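Local coordinates for putative aminotransferase class III protein (Arthrobacter aurescens, PDB 5G4J) that binds pyridoxal 5'-phosphate and probably acts as a phospho-lyase on phosphoethanolamine, built on the class-III aminotransferase framework, at residues Y57-N62 with R414-F419; D251-G256 with M279-G284; G366-I371 with V410-P415; L114-S119 with H287-V292. One frame throughout, in Å; residues are numbered along the deposited sequence.

Contact 1. Residues Y57-N62 with R414-F419. With EXT ({5-hydroxy-6-methyl-4-[(E)-{[2-(phosphonooxy)ethyl]imino}methyl]pyridin-3-yl}methyl dihydrogen phosphate), chain C.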
# COMPACT_ATOMS: atom_id res chain seq x y z
N TYR A 57 -26.47 -5.78 -14.51
CA TYR A 57 -26.85 -5.05 -13.32
C TYR A 57 -26.42 -3.57 -13.43
O TYR A 57 -25.39 -3.27 -14.07
CB TYR A 57 -26.13 -5.62 -12.12
CG TYR A 57 -26.29 -7.09 -11.87
CD1 TYR A 57 -25.51 -8.03 -12.58
CD2 TYR A 57 -27.17 -7.57 -10.93
CE1 TYR A 57 -25.63 -9.41 -12.37
CE2 TYR A 57 -27.28 -8.96 -10.69
CZ TYR A 57 -26.52 -9.87 -11.41
OH TYR A 57 -26.56 -11.22 -11.22
N LEU A 58 -27.28 -2.70 -12.89
CA LEU A 58 -26.93 -1.37 -12.61
C LEU A 58 -26.07 -1.35 -11.34
O LEU A 58 -26.46 -1.82 -10.26
CB LEU A 58 -28.17 -0.53 -12.44
CG LEU A 58 -27.93 0.93 -12.07
CD1 LEU A 58 -27.07 1.68 -13.11
CD2 LEU A 58 -29.32 1.57 -11.88
N ASP A 59 -24.89 -0.73 -11.45
CA ASP A 59 -23.97 -0.55 -10.31
C ASP A 59 -24.40 0.65 -9.45
O ASP A 59 -24.17 1.78 -9.84
CB ASP A 59 -22.55 -0.36 -10.79
CG ASP A 59 -21.55 -0.45 -9.68
OD1 ASP A 59 -21.93 -0.32 -8.47
OD2 ASP A 59 -20.37 -0.59 -9.96
N GLY A 60 -25.07 0.37 -8.34
CA GLY A 60 -25.47 1.35 -7.36
C GLY A 60 -24.54 1.43 -6.16
O GLY A 60 -24.94 2.04 -5.16
N TYR A 61 -23.35 0.86 -6.22
CA TYR A 61 -22.52 0.62 -5.03
C TYR A 61 -21.06 0.99 -5.10
O TYR A 61 -20.52 1.40 -4.07
CB TYR A 61 -22.62 -0.88 -4.56
CG TYR A 61 -21.78 -1.07 -3.27
CD1 TYR A 61 -22.24 -0.53 -2.07
CD2 TYR A 61 -20.52 -1.67 -3.26
CE1 TYR A 61 -21.54 -0.61 -0.91
CE2 TYR A 61 -19.76 -1.76 -2.05
CZ TYR A 61 -20.30 -1.22 -0.85
OH TYR A 61 -19.76 -1.20 0.49
N ASN A 62 -20.40 0.82 -6.25
CA ASN A 62 -18.97 0.89 -6.34
C ASN A 62 -18.43 2.25 -6.63
O ASN A 62 -18.71 2.81 -7.68
CB ASN A 62 -18.48 -0.14 -7.33
CG ASN A 62 -18.69 -1.54 -6.78
OD1 ASN A 62 -18.00 -1.94 -5.83
ND2 ASN A 62 -19.66 -2.26 -7.30
N ARG A 414 -24.05 4.26 -3.78
CA ARG A 414 -22.77 4.98 -3.96
C ARG A 414 -22.24 4.59 -5.29
O ARG A 414 -21.20 3.94 -5.37
CB ARG A 414 -21.82 4.64 -2.84
CG ARG A 414 -20.50 5.40 -2.79
CD ARG A 414 -19.49 4.64 -1.90
NE ARG A 414 -19.32 3.29 -2.32
CZ ARG A 414 -18.56 2.40 -1.67
NH1 ARG A 414 -17.80 2.76 -0.62
NH2 ARG A 414 -18.52 1.12 -2.08
N PRO A 415 -22.92 5.02 -6.35
CA PRO A 415 -22.56 4.49 -7.70
C PRO A 415 -21.34 5.16 -8.30
O PRO A 415 -20.88 6.22 -7.79
CB PRO A 415 -23.81 4.80 -8.54
CG PRO A 415 -24.32 6.04 -7.90
CD PRO A 415 -24.15 5.85 -6.41
N PRO A 416 -20.79 4.60 -9.38
CA PRO A 416 -19.84 5.39 -10.18
C PRO A 416 -20.32 6.79 -10.44
O PRO A 416 -21.56 7.02 -10.59
CB PRO A 416 -19.65 4.55 -11.45
CG PRO A 416 -20.06 3.17 -11.03
CD PRO A 416 -21.00 3.25 -9.91
N LEU A 417 -19.42 7.78 -10.46
CA LEU A 417 -19.87 9.15 -10.59
C LEU A 417 -20.41 9.55 -12.03
O LEU A 417 -20.74 10.70 -12.26
CB LEU A 417 -18.79 10.15 -10.15
CG LEU A 417 -19.35 11.25 -9.24
CD1 LEU A 417 -19.76 10.72 -7.84
CD2 LEU A 417 -18.43 12.45 -9.15
N VAL A 418 -20.33 8.63 -12.98
CA VAL A 418 -20.99 8.79 -14.23
C VAL A 418 -22.45 8.39 -14.24
O VAL A 418 -23.09 8.43 -15.29
CB VAL A 418 -20.25 8.03 -15.36
CG1 VAL A 418 -18.87 8.66 -15.60
CG2 VAL A 418 -20.07 6.57 -15.05
N PHE A 419 -22.98 7.97 -13.11
CA PHE A 419 -24.43 7.62 -12.91
C PHE A 419 -25.23 8.87 -13.11
O PHE A 419 -24.97 9.89 -12.48
CB PHE A 419 -24.52 7.15 -11.47
CG PHE A 419 -25.80 6.51 -11.03
CD1 PHE A 419 -26.76 7.26 -10.46
CD2 PHE A 419 -25.92 5.14 -11.01
CE1 PHE A 419 -27.89 6.69 -9.89
CE2 PHE A 419 -27.05 4.56 -10.45
CZ PHE A 419 -28.03 5.35 -9.92
CAA EXT C . -11.38 2.41 3.63
CAB EXT C . -11.70 1.16 3.02
PAC EXT C . -7.82 0.70 1.42
OAD EXT C . -8.69 -0.52 1.67
OAE EXT C . -7.47 1.11 0.11
OAF EXT C . -6.50 0.43 2.10
OAG EXT C . -8.52 1.87 2.10
CAH EXT C . -8.86 2.00 3.51
CAI EXT C . -10.01 2.80 3.86
NAJ EXT C . -10.75 4.88 4.96
CAK EXT C . -9.78 4.02 4.56
CAL EXT C . -12.06 4.51 4.75
CAM EXT C . -13.08 5.40 5.23
CAN EXT C . -12.38 3.29 4.12
OAO EXT C . -13.71 2.97 3.95
OAP EXT C . -16.92 1.20 1.34
PAQ EXT C . -16.49 -0.19 0.74
OAR EXT C . -17.38 -1.31 1.36
OAS EXT C . -16.56 -0.30 -0.79
OAT EXT C . -14.93 -0.44 1.33
CAU EXT C . -14.65 -1.05 2.57
CAV EXT C . -13.14 -0.82 2.75
NAW EXT C . -12.91 0.63 3.08
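Tyr61 and Arg414 meet because each sends CG away from its own backbone N (chi1 -178° in the tyrosine), after which the arginine chain bends at chi3 (55°) and turns its guanidinium back to the aromatic ring. NH2 then lies over one ring face near the rim. The two planes stand 50° apart, so this is a tilted cation-pi pair, with Arg414 CZ 4.3 Å from the Tyr61 ring centroid. The same guanidinium takes hold of the tyrosine backbone side-on: Arg414 NE and Arg414 NH2 both donate to Tyr61 O at 2.8 Å, from opposite faces of the carbonyl plane. NH2 also reaches EXT OAS at 2.7 Å, while NH1 donates to EXT OAP and to Gln254. In the class-III fold this arginine, just past strand 410-413, probably corresponds to the one that binds the substrate carboxylate in related aminotransferases; here it receives the phosphate of the phosphoethanolamine adduct. A leucine in its place would probably leave Tyr61 O without its two side-chain donors, and EXT OAS and OAP without the arginine's bonds. Behind it the backbones join through Arg414 N and Gly60 O, 2.8 Å apart. An Asx turn shapes the facing loop, Asp59 OD1 accepting from Tyr61 N at 2.9 Å and also from Asn62 N. Asp59 O, buried without a polar partner, has Pro415 CB 3.3 Å away. Leu58 CD1 touches Phe419 CE2 at 3.9 Å, the two side chains crossing at about a right angle, and the Asn62 amide bonds to His88 and Tyr91 of the second subunit.

Contact 2. Residues D251-G256 with M279-G284. With EXT ({5-hydroxy-6-methyl-4-[(E)-{[2-(phosphonooxy)ethyl]imino}methyl]pyridin-3-yl}methyl dihydrogen phosphate), chain C.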
# COMPACT_ATOMS: atom_id res chain seq x y z
N ASP A 251 -10.40 11.91 6.33
CA ASP A 251 -10.27 10.69 5.52
C ASP A 251 -11.34 10.82 4.43
O ASP A 251 -12.50 10.71 4.69
CB ASP A 251 -10.51 9.48 6.40
CG ASP A 251 -10.46 8.17 5.63
OD1 ASP A 251 -10.60 8.16 4.39
OD2 ASP A 251 -10.26 7.11 6.29
N GLU A 252 -10.87 11.07 3.23
CA GLU A 252 -11.67 11.27 2.04
C GLU A 252 -11.87 10.06 1.16
O GLU A 252 -12.36 10.20 0.02
CB GLU A 252 -11.08 12.44 1.21
CG GLU A 252 -11.14 13.73 1.91
CD GLU A 252 -12.53 14.39 2.01
OE1 GLU A 252 -13.46 14.06 1.21
OE2 GLU A 252 -12.72 15.22 2.94
N VAL A 253 -11.59 8.87 1.67
CA VAL A 253 -11.68 7.67 0.85
C VAL A 253 -13.15 7.46 0.39
O VAL A 253 -13.40 7.03 -0.73
CB VAL A 253 -11.12 6.46 1.59
CG1 VAL A 253 -11.48 5.21 0.93
CG2 VAL A 253 -9.61 6.58 1.74
N GLN A 254 -14.11 7.77 1.24
CA GLN A 254 -15.53 7.65 0.90
C GLN A 254 -16.13 8.96 0.38
O GLN A 254 -17.10 8.88 -0.45
CB GLN A 254 -16.37 7.25 2.14
CG GLN A 254 -16.01 5.92 2.71
CD GLN A 254 -16.37 4.76 1.84
OE1 GLN A 254 -17.23 4.85 1.00
NE2 GLN A 254 -15.65 3.65 2.00
N SER A 255 -15.68 10.14 0.82
CA SER A 255 -16.40 11.37 0.53
C SER A 255 -15.71 12.19 -0.58
O SER A 255 -16.16 13.24 -0.91
CB SER A 255 -16.55 12.17 1.83
OG SER A 255 -15.29 12.56 2.33
N GLY A 256 -14.56 11.76 -1.03
CA GLY A 256 -13.72 12.53 -1.92
C GLY A 256 -14.03 12.51 -3.42
O GLY A 256 -15.00 11.90 -3.84
N MET A 279 -6.73 9.94 1.05
CA MET A 279 -7.54 9.55 -0.08
C MET A 279 -7.02 8.25 -0.61
O MET A 279 -5.91 7.85 -0.37
CB MET A 279 -7.56 10.67 -1.14
CG MET A 279 -6.28 11.01 -1.72
SD MET A 279 -6.37 12.66 -2.55
CE MET A 279 -6.51 13.72 -1.22
N GLY A 280 -7.85 7.60 -1.39
CA GLY A 280 -7.49 6.27 -1.92
C GLY A 280 -8.54 6.02 -3.02
O GLY A 280 -8.61 6.77 -3.98
N LYS A 281 -9.42 5.03 -2.76
CA LYS A 281 -10.46 4.47 -3.71
C LYS A 281 -10.53 4.94 -5.17
O LYS A 281 -9.78 4.46 -6.03
CB LYS A 281 -11.81 4.36 -3.03
CG LYS A 281 -11.84 3.17 -2.05
CD LYS A 281 -13.08 3.19 -1.16
CE LYS A 281 -13.05 2.09 -0.08
NZ LYS A 281 -13.17 0.65 -0.42
N PRO A 282 -11.40 5.94 -5.43
CA PRO A 282 -11.61 6.39 -6.76
C PRO A 282 -10.47 6.92 -7.43
O PRO A 282 -10.56 7.07 -8.62
CB PRO A 282 -12.61 7.64 -6.54
CG PRO A 282 -12.21 8.13 -5.15
CD PRO A 282 -12.17 6.79 -4.46
N MET A 283 -9.42 7.33 -6.71
CA MET A 283 -8.52 8.25 -7.35
C MET A 283 -7.87 7.82 -8.67
O MET A 283 -7.55 8.65 -9.56
CB MET A 283 -7.57 8.82 -6.30
CG MET A 283 -6.28 8.26 -6.11
SD MET A 283 -5.48 8.98 -4.60
CE MET A 283 -4.39 10.21 -5.26
N GLY A 284 -7.60 6.50 -8.82
CA GLY A 284 -7.08 5.94 -10.06
C GLY A 284 -8.06 5.06 -10.82
O GLY A 284 -7.67 4.21 -11.61
CAA EXT C . -11.38 2.41 3.63
CAB EXT C . -11.70 1.16 3.02
PAC EXT C . -7.82 0.70 1.42
OAD EXT C . -8.69 -0.52 1.67
OAE EXT C . -7.47 1.11 0.11
OAF EXT C . -6.50 0.43 2.10
OAG EXT C . -8.52 1.87 2.10
CAH EXT C . -8.86 2.00 3.51
CAI EXT C . -10.01 2.80 3.86
NAJ EXT C . -10.75 4.88 4.96
CAK EXT C . -9.78 4.02 4.56
CAL EXT C . -12.06 4.51 4.75
CAM EXT C . -13.08 5.40 5.23
CAN EXT C . -12.38 3.29 4.12
OAO EXT C . -13.71 2.97 3.95
OAP EXT C . -16.92 1.20 1.34
PAQ EXT C . -16.49 -0.19 0.74
OAR EXT C . -17.38 -1.31 1.36
OAS EXT C . -16.56 -0.30 -0.79
OAT EXT C . -14.93 -0.44 1.33
CAU EXT C . -14.65 -1.05 2.57
CAV EXT C . -13.14 -0.82 2.75
NAW EXT C . -12.91 0.63 3.08
O HOH W 1 -10.44 9.32 -2.01
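Val253 and Lys281 make the apolar part of the contact, their side chains crossing at about a right angle with Val253 CG1 pressed 3.3 Å from Lys281 CD, closer than usual for two carbons. The other branch, Val253 CG2, lies 3.7 Å from Gly280 N, while CB lies over one face of the cofactor's pyridine ring, 3.7 Å from EXT NAJ. Polar bonds converge on the ligand. Gln254, bent at chi2 (-69°) toward the ligand, donates from NE2 to EXT OAO and EXT OAP, each at 2.8 Å, and OE1 accepts from Arg414. Lys281 NZ bonds to EXT OAT at 2.7 Å and to Thr311 of the second subunit; its place beside the imine is consistent with the family's Schiff-base lysine, displaced by the substrate amine. Asp251 OD2 stands 2.6 Å from EXT NAJ, the carboxylate-pyridine pairing of fold-type I enzymes, and OD1 accepts from Val253 N in an Asx turn. With an alanine at Asp251, the pyridine nitrogen would probably lose its acidic mate, and His148 and Asn124 a shared acceptor. One water bridges Glu252 O and Gly280 N. Both segments follow neighbouring parallel strands, 247-251 and 276-279, of the cofactor-binding domain's sheet, while Met279 packs against helix 94-104 and strand 290-295.

Contact 3. Residues G366-I371 with V410-P415. With EXT ({5-hydroxy-6-methyl-4-[(E)-{[2-(phosphonooxy)ethyl]imino}methyl]pyridin-3-yl}methyl dihydrogen phosphate), chain C.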
# COMPACT_ATOMS: atom_id res chain seq x y z
N GLY A 366 -25.27 14.26 -2.40
CA GLY A 366 -24.65 14.04 -3.65
C GLY A 366 -24.96 12.64 -4.11
O GLY A 366 -26.10 12.24 -4.13
N LEU A 367 -23.95 11.88 -4.49
CA LEU A 367 -24.17 10.50 -4.86
C LEU A 367 -23.72 9.50 -3.82
O LEU A 367 -23.29 8.41 -4.17
CB LEU A 367 -23.56 10.22 -6.27
CG LEU A 367 -24.20 10.94 -7.44
CD1 LEU A 367 -23.48 10.66 -8.77
CD2 LEU A 367 -25.66 10.47 -7.56
N PHE A 368 -23.81 9.86 -2.55
CA PHE A 368 -23.69 8.90 -1.46
C PHE A 368 -24.93 9.10 -0.68
O PHE A 368 -25.08 10.05 0.09
CB PHE A 368 -22.42 9.15 -0.63
CG PHE A 368 -21.92 7.94 0.08
CD1 PHE A 368 -22.79 7.05 0.70
CD2 PHE A 368 -20.58 7.68 0.14
CE1 PHE A 368 -22.32 5.95 1.40
CE2 PHE A 368 -20.11 6.59 0.85
CZ PHE A 368 -20.97 5.76 1.53
N PHE A 369 -25.87 8.16 -0.85
CA PHE A 369 -27.19 8.34 -0.31
C PHE A 369 -27.60 7.07 0.41
O PHE A 369 -27.11 5.95 0.11
CB PHE A 369 -28.19 8.90 -1.43
CG PHE A 369 -28.19 8.12 -2.75
CD1 PHE A 369 -27.33 8.41 -3.78
CD2 PHE A 369 -29.19 7.20 -3.02
CE1 PHE A 369 -27.42 7.72 -4.96
CE2 PHE A 369 -29.26 6.49 -4.23
CZ PHE A 369 -28.40 6.76 -5.18
N GLY A 370 -28.41 7.22 1.44
CA GLY A 370 -28.94 6.07 2.13
C GLY A 370 -30.24 6.34 2.87
O GLY A 370 -30.71 7.49 2.93
N ILE A 371 -30.84 5.24 3.32
CA ILE A 371 -31.99 5.28 4.18
C ILE A 371 -31.86 4.19 5.22
O ILE A 371 -31.41 3.05 4.94
CB ILE A 371 -33.33 5.08 3.41
CG1 ILE A 371 -33.25 3.96 2.40
CG2 ILE A 371 -33.71 6.38 2.72
CD1 ILE A 371 -34.58 3.60 1.70
N VAL A 410 -28.71 0.38 7.28
CA VAL A 410 -28.71 1.59 6.45
C VAL A 410 -28.35 1.18 5.05
O VAL A 410 -27.23 0.75 4.78
CB VAL A 410 -27.81 2.65 6.96
CG1 VAL A 410 -27.80 3.88 6.03
CG2 VAL A 410 -28.14 3.02 8.37
N LEU A 411 -29.31 1.23 4.14
CA LEU A 411 -28.95 0.96 2.73
C LEU A 411 -27.92 1.97 2.25
O LEU A 411 -28.03 3.15 2.60
CB LEU A 411 -30.15 1.10 1.88
CG LEU A 411 -31.10 -0.05 1.91
CD1 LEU A 411 -32.20 0.20 0.91
CD2 LEU A 411 -30.57 -1.48 1.69
N LYS A 412 -26.88 1.50 1.53
CA LYS A 412 -25.79 2.35 1.08
C LYS A 412 -25.78 2.31 -0.48
O LYS A 412 -25.53 1.25 -1.07
CB LYS A 412 -24.45 1.83 1.61
CG LYS A 412 -23.17 2.22 0.81
CD LYS A 412 -21.91 2.28 1.67
CE LYS A 412 -20.79 1.31 1.45
NZ LYS A 412 -19.57 1.75 2.28
N MET A 413 -26.00 3.48 -1.12
CA MET A 413 -26.01 3.63 -2.57
C MET A 413 -24.97 4.67 -2.91
O MET A 413 -24.94 5.74 -2.29
CB MET A 413 -27.39 4.02 -2.95
CG MET A 413 -28.27 2.87 -2.39
SD MET A 413 -30.02 3.20 -2.56
CE MET A 413 -30.41 4.17 -1.09
N ARG A 414 -24.05 4.26 -3.78
CA ARG A 414 -22.77 4.98 -3.96
C ARG A 414 -22.24 4.59 -5.29
O ARG A 414 -21.20 3.94 -5.37
CB ARG A 414 -21.82 4.64 -2.84
CG ARG A 414 -20.50 5.40 -2.79
CD ARG A 414 -19.49 4.64 -1.90
NE ARG A 414 -19.32 3.29 -2.32
CZ ARG A 414 -18.56 2.40 -1.67
NH1 ARG A 414 -17.80 2.76 -0.62
NH2 ARG A 414 -18.52 1.12 -2.08
N PRO A 415 -22.92 5.02 -6.35
CA PRO A 415 -22.56 4.49 -7.70
C PRO A 415 -21.34 5.16 -8.30
O PRO A 415 -20.88 6.22 -7.79
CB PRO A 415 -23.81 4.80 -8.54
CG PRO A 415 -24.32 6.04 -7.90
CD PRO A 415 -24.15 5.85 -6.41
CAA EXT C . -11.38 2.41 3.63
CAB EXT C . -11.70 1.16 3.02
PAC EXT C . -7.82 0.70 1.42
OAD EXT C . -8.69 -0.52 1.67
OAE EXT C . -7.47 1.11 0.11
OAF EXT C . -6.50 0.43 2.10
OAG EXT C . -8.52 1.87 2.10
CAH EXT C . -8.86 2.00 3.51
CAI EXT C . -10.01 2.80 3.86
NAJ EXT C . -10.75 4.88 4.96
CAK EXT C . -9.78 4.02 4.56
CAL EXT C . -12.06 4.51 4.75
CAM EXT C . -13.08 5.40 5.23
CAN EXT C . -12.38 3.29 4.12
OAO EXT C . -13.71 2.97 3.95
OAP EXT C . -16.92 1.20 1.34
PAQ EXT C . -16.49 -0.19 0.74
OAR EXT C . -17.38 -1.31 1.36
OAS EXT C . -16.56 -0.30 -0.79
OAT EXT C . -14.93 -0.44 1.33
CAU EXT C . -14.65 -1.05 2.57
CAV EXT C . -13.14 -0.82 2.75
NAW EXT C . -12.91 0.63 3.08
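Antiparallel pairing in the mixed sheet that holds strand 410-413 sets Phe369 opposite Met413; the axes of the short segments 368-371 and 410-413 approach to 4.8 Å. Two near-straight bonds close this hydrogen-bonded pair: Phe369 N to Met413 O and Met413 N to Phe369 O, both 3.0 Å. Farther along, a more bent bond joins Leu411 N to Ile371 O. Gly370 fits close against the neighbouring strand, its CA 3.1 Å from Leu411 O; a CB would strike that oxygen. Phe369 has two deposited conformers, so its ring contacts are less certain: in one, Met413 CB lies over a ring face, 3.7 Å from the centroid, SD approaches obliquely in a Met-aromatic contact, and Pro415 CD and helix 334-355 meet the ring. Phe368 serves two basic side chains at once. Arg414 CG stands over one face, 4.0 Å from the Phe368 centroid, in a CH-pi contact, and Lys412 CD touches Phe368 CZ at 3.6 Å. Bent at chi3 (114°), the lysine carries CE over a face of the Arg414 guanidinium and NZ to EXT OAP, 2.9 Å away. Lysine and arginine thus share one phosphate oxygen while Phe368 holds their aliphatic shafts, consistent with a phosphate site.

Contact 4. Residues L114-S119 with H287-V292. With EXT ({5-hydroxy-6-methyl-4-[(E)-{[2-(phosphonooxy)ethyl]imino}methyl]pyridin-3-yl}methyl dihydrogen phosphate), chain C.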
# COMPACT_ATOMS: atom_id res chain seq x y z
N LEU A 114 2.03 17.10 -1.11
CA LEU A 114 1.44 15.83 -1.38
C LEU A 114 2.52 14.74 -1.13
O LEU A 114 3.69 14.91 -1.50
CB LEU A 114 1.06 15.80 -2.89
CG LEU A 114 0.72 14.51 -3.54
CD1 LEU A 114 -0.59 14.07 -2.95
CD2 LEU A 114 0.53 14.62 -5.04
N PHE A 115 2.09 13.70 -0.45
CA PHE A 115 2.81 12.41 -0.38
C PHE A 115 1.90 11.42 -1.12
O PHE A 115 0.70 11.24 -0.78
CB PHE A 115 2.97 11.88 1.02
CG PHE A 115 3.86 12.66 1.94
CD1 PHE A 115 3.32 13.68 2.76
CD2 PHE A 115 5.16 12.33 2.12
CE1 PHE A 115 4.13 14.38 3.65
CE2 PHE A 115 5.98 13.02 3.04
CZ PHE A 115 5.45 14.06 3.78
N LEU A 116 2.44 10.74 -2.15
CA LEU A 116 1.66 9.74 -2.83
C LEU A 116 1.88 8.37 -2.16
O LEU A 116 2.95 8.13 -1.61
CB LEU A 116 2.01 9.71 -4.29
CG LEU A 116 1.40 10.87 -5.10
CD1 LEU A 116 2.11 11.09 -6.42
CD2 LEU A 116 -0.07 10.61 -5.36
N THR A 117 0.85 7.52 -2.15
CA THR A 117 0.95 6.16 -1.64
C THR A 117 0.27 5.21 -2.61
O THR A 117 -0.15 5.63 -3.69
CB THR A 117 0.25 6.00 -0.24
OG1 THR A 117 -1.16 6.12 -0.39
CG2 THR A 117 0.71 7.02 0.74
N ASN A 118 0.13 3.94 -2.22
CA ASN A 118 -0.56 2.95 -3.10
C ASN A 118 -1.92 2.48 -2.61
O ASN A 118 -2.52 1.62 -3.20
CB ASN A 118 0.38 1.77 -3.33
CG ASN A 118 1.78 2.19 -3.68
OD1 ASN A 118 2.74 2.03 -2.88
ND2 ASN A 118 1.92 2.68 -4.86
N SER A 119 -2.42 3.04 -1.49
CA SER A 119 -3.72 2.66 -0.95
C SER A 119 -4.15 3.68 0.09
O SER A 119 -3.34 4.46 0.63
CB SER A 119 -3.66 1.29 -0.25
OG SER A 119 -2.81 1.34 0.91
N HIS A 287 -6.87 1.66 -10.08
CA HIS A 287 -5.43 1.60 -9.92
C HIS A 287 -5.05 1.81 -8.48
O HIS A 287 -5.64 2.63 -7.83
CB HIS A 287 -4.75 2.63 -10.81
CG HIS A 287 -3.34 2.28 -11.17
ND1 HIS A 287 -2.24 2.80 -10.55
CD2 HIS A 287 -2.87 1.46 -12.12
CE1 HIS A 287 -1.15 2.29 -11.06
NE2 HIS A 287 -1.51 1.47 -12.02
N PRO A 288 -4.09 1.05 -7.93
CA PRO A 288 -3.71 1.25 -6.51
C PRO A 288 -2.98 2.56 -6.27
O PRO A 288 -1.82 2.70 -6.67
CB PRO A 288 -2.84 0.04 -6.19
CG PRO A 288 -2.94 -0.87 -7.42
CD PRO A 288 -3.25 0.01 -8.59
N ILE A 289 -3.69 3.58 -5.80
CA ILE A 289 -3.07 4.87 -5.53
C ILE A 289 -3.82 5.35 -4.24
O ILE A 289 -5.07 5.17 -4.09
CB ILE A 289 -3.36 5.91 -6.64
CG1 ILE A 289 -3.11 5.38 -8.05
CG2 ILE A 289 -2.58 7.19 -6.42
CD1 ILE A 289 -3.53 6.36 -9.18
N GLY A 290 -3.06 6.02 -3.39
CA GLY A 290 -3.59 6.86 -2.34
C GLY A 290 -2.76 8.11 -2.22
O GLY A 290 -1.76 8.31 -2.93
N ALA A 291 -3.15 8.96 -1.29
CA ALA A 291 -2.36 10.12 -1.00
C ALA A 291 -2.62 10.70 0.36
O ALA A 291 -3.72 10.57 0.93
CB ALA A 291 -2.65 11.20 -2.11
N VAL A 292 -1.63 11.47 0.82
CA VAL A 292 -1.76 12.36 1.99
C VAL A 292 -1.49 13.80 1.43
O VAL A 292 -0.41 14.09 0.90
CB VAL A 292 -0.77 12.06 3.09
CG1 VAL A 292 -0.93 13.08 4.23
CG2 VAL A 292 -0.95 10.63 3.55
CAA EXT C . -11.38 2.41 3.63
CAB EXT C . -11.70 1.16 3.02
PAC EXT C . -7.82 0.70 1.42
OAD EXT C . -8.69 -0.52 1.67
OAE EXT C . -7.47 1.11 0.11
OAF EXT C . -6.50 0.43 2.10
OAG EXT C . -8.52 1.87 2.10
CAH EXT C . -8.86 2.00 3.51
CAI EXT C . -10.01 2.80 3.86
NAJ EXT C . -10.75 4.88 4.96
CAK EXT C . -9.78 4.02 4.56
CAL EXT C . -12.06 4.51 4.75
CAM EXT C . -13.08 5.40 5.23
CAN EXT C . -12.38 3.29 4.12
OAO EXT C . -13.71 2.97 3.95
OAP EXT C . -16.92 1.20 1.34
PAQ EXT C . -16.49 -0.19 0.74
OAR EXT C . -17.38 -1.31 1.36
OAS EXT C . -16.56 -0.30 -0.79
OAT EXT C . -14.93 -0.44 1.33
CAU EXT C . -14.65 -1.05 2.57
CAV EXT C . -13.14 -0.82 2.75
NAW EXT C . -12.91 0.63 3.08
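Pro288 opens the contact, its CB 3.4 Å from Asn118 O; it also packs on Asn118 of the second subunit, so this end lies at the dimer interface. Ile289 places its CG2 beside Leu116 CD2. At Gly290 the backbones interlock: Gly290 N donates to Thr117 O at 3.0 Å and Thr117 N to Gly290 O at 2.8 Å, each donor standing well above the plane of the carbonyl it meets. Thr117 OG1, lying between backbone N and carbonyl carbon (chi1 69°), comes 3.1 Å from Gly290 C and bonds to Ser119 O. A side chain on Gly290 would collide with both oxygens. This is the antiparallel margin of the mixed sheet, where strand 111-117 is outermost within the chain and leads into helix 120-135. Ser119 is the helix N-cap, its OG bonded to Glu122 N and to Glu122 of the second subunit; the following Gly120 and Ser121 bind pyridoxal phosphate. Ala291 next sets its CB 3.6 Å from Leu114 CD1 and also meets Leu116 CD2, on the side where helix 94-104 packs. Val292 forms a regular hydrogen-bonded pair with Phe115, Val292 N to Phe115 O at 2.8 Å and Phe115 N to Val292 O at 2.9 Å, both in the carbonyl plane.

All four contacts reach the same aldimine from different parts of the fold. Contacts 1 and 3 share Arg414 and Pro415, have centres about 10 Å apart, and supply Arg414 and Lys412 to the substrate phosphate from the sheet of strand 410-413. Contact 2 holds the pyridine ring and imine region, and meets both through Gln254 OE1, 2.7 Å from Arg414 NH1. Contact 4 lies at the cofactor-phosphate end and joins contact 2 through the other sheet, with Met279 O 3.1 Å from Ala291 N. Contacts 3 and 4 do not touch: their centres, about 25 Å apart, lie on opposite sides of the chain's centre. In sequence, contact 2 nests inside contact 4, which nests inside contact 1.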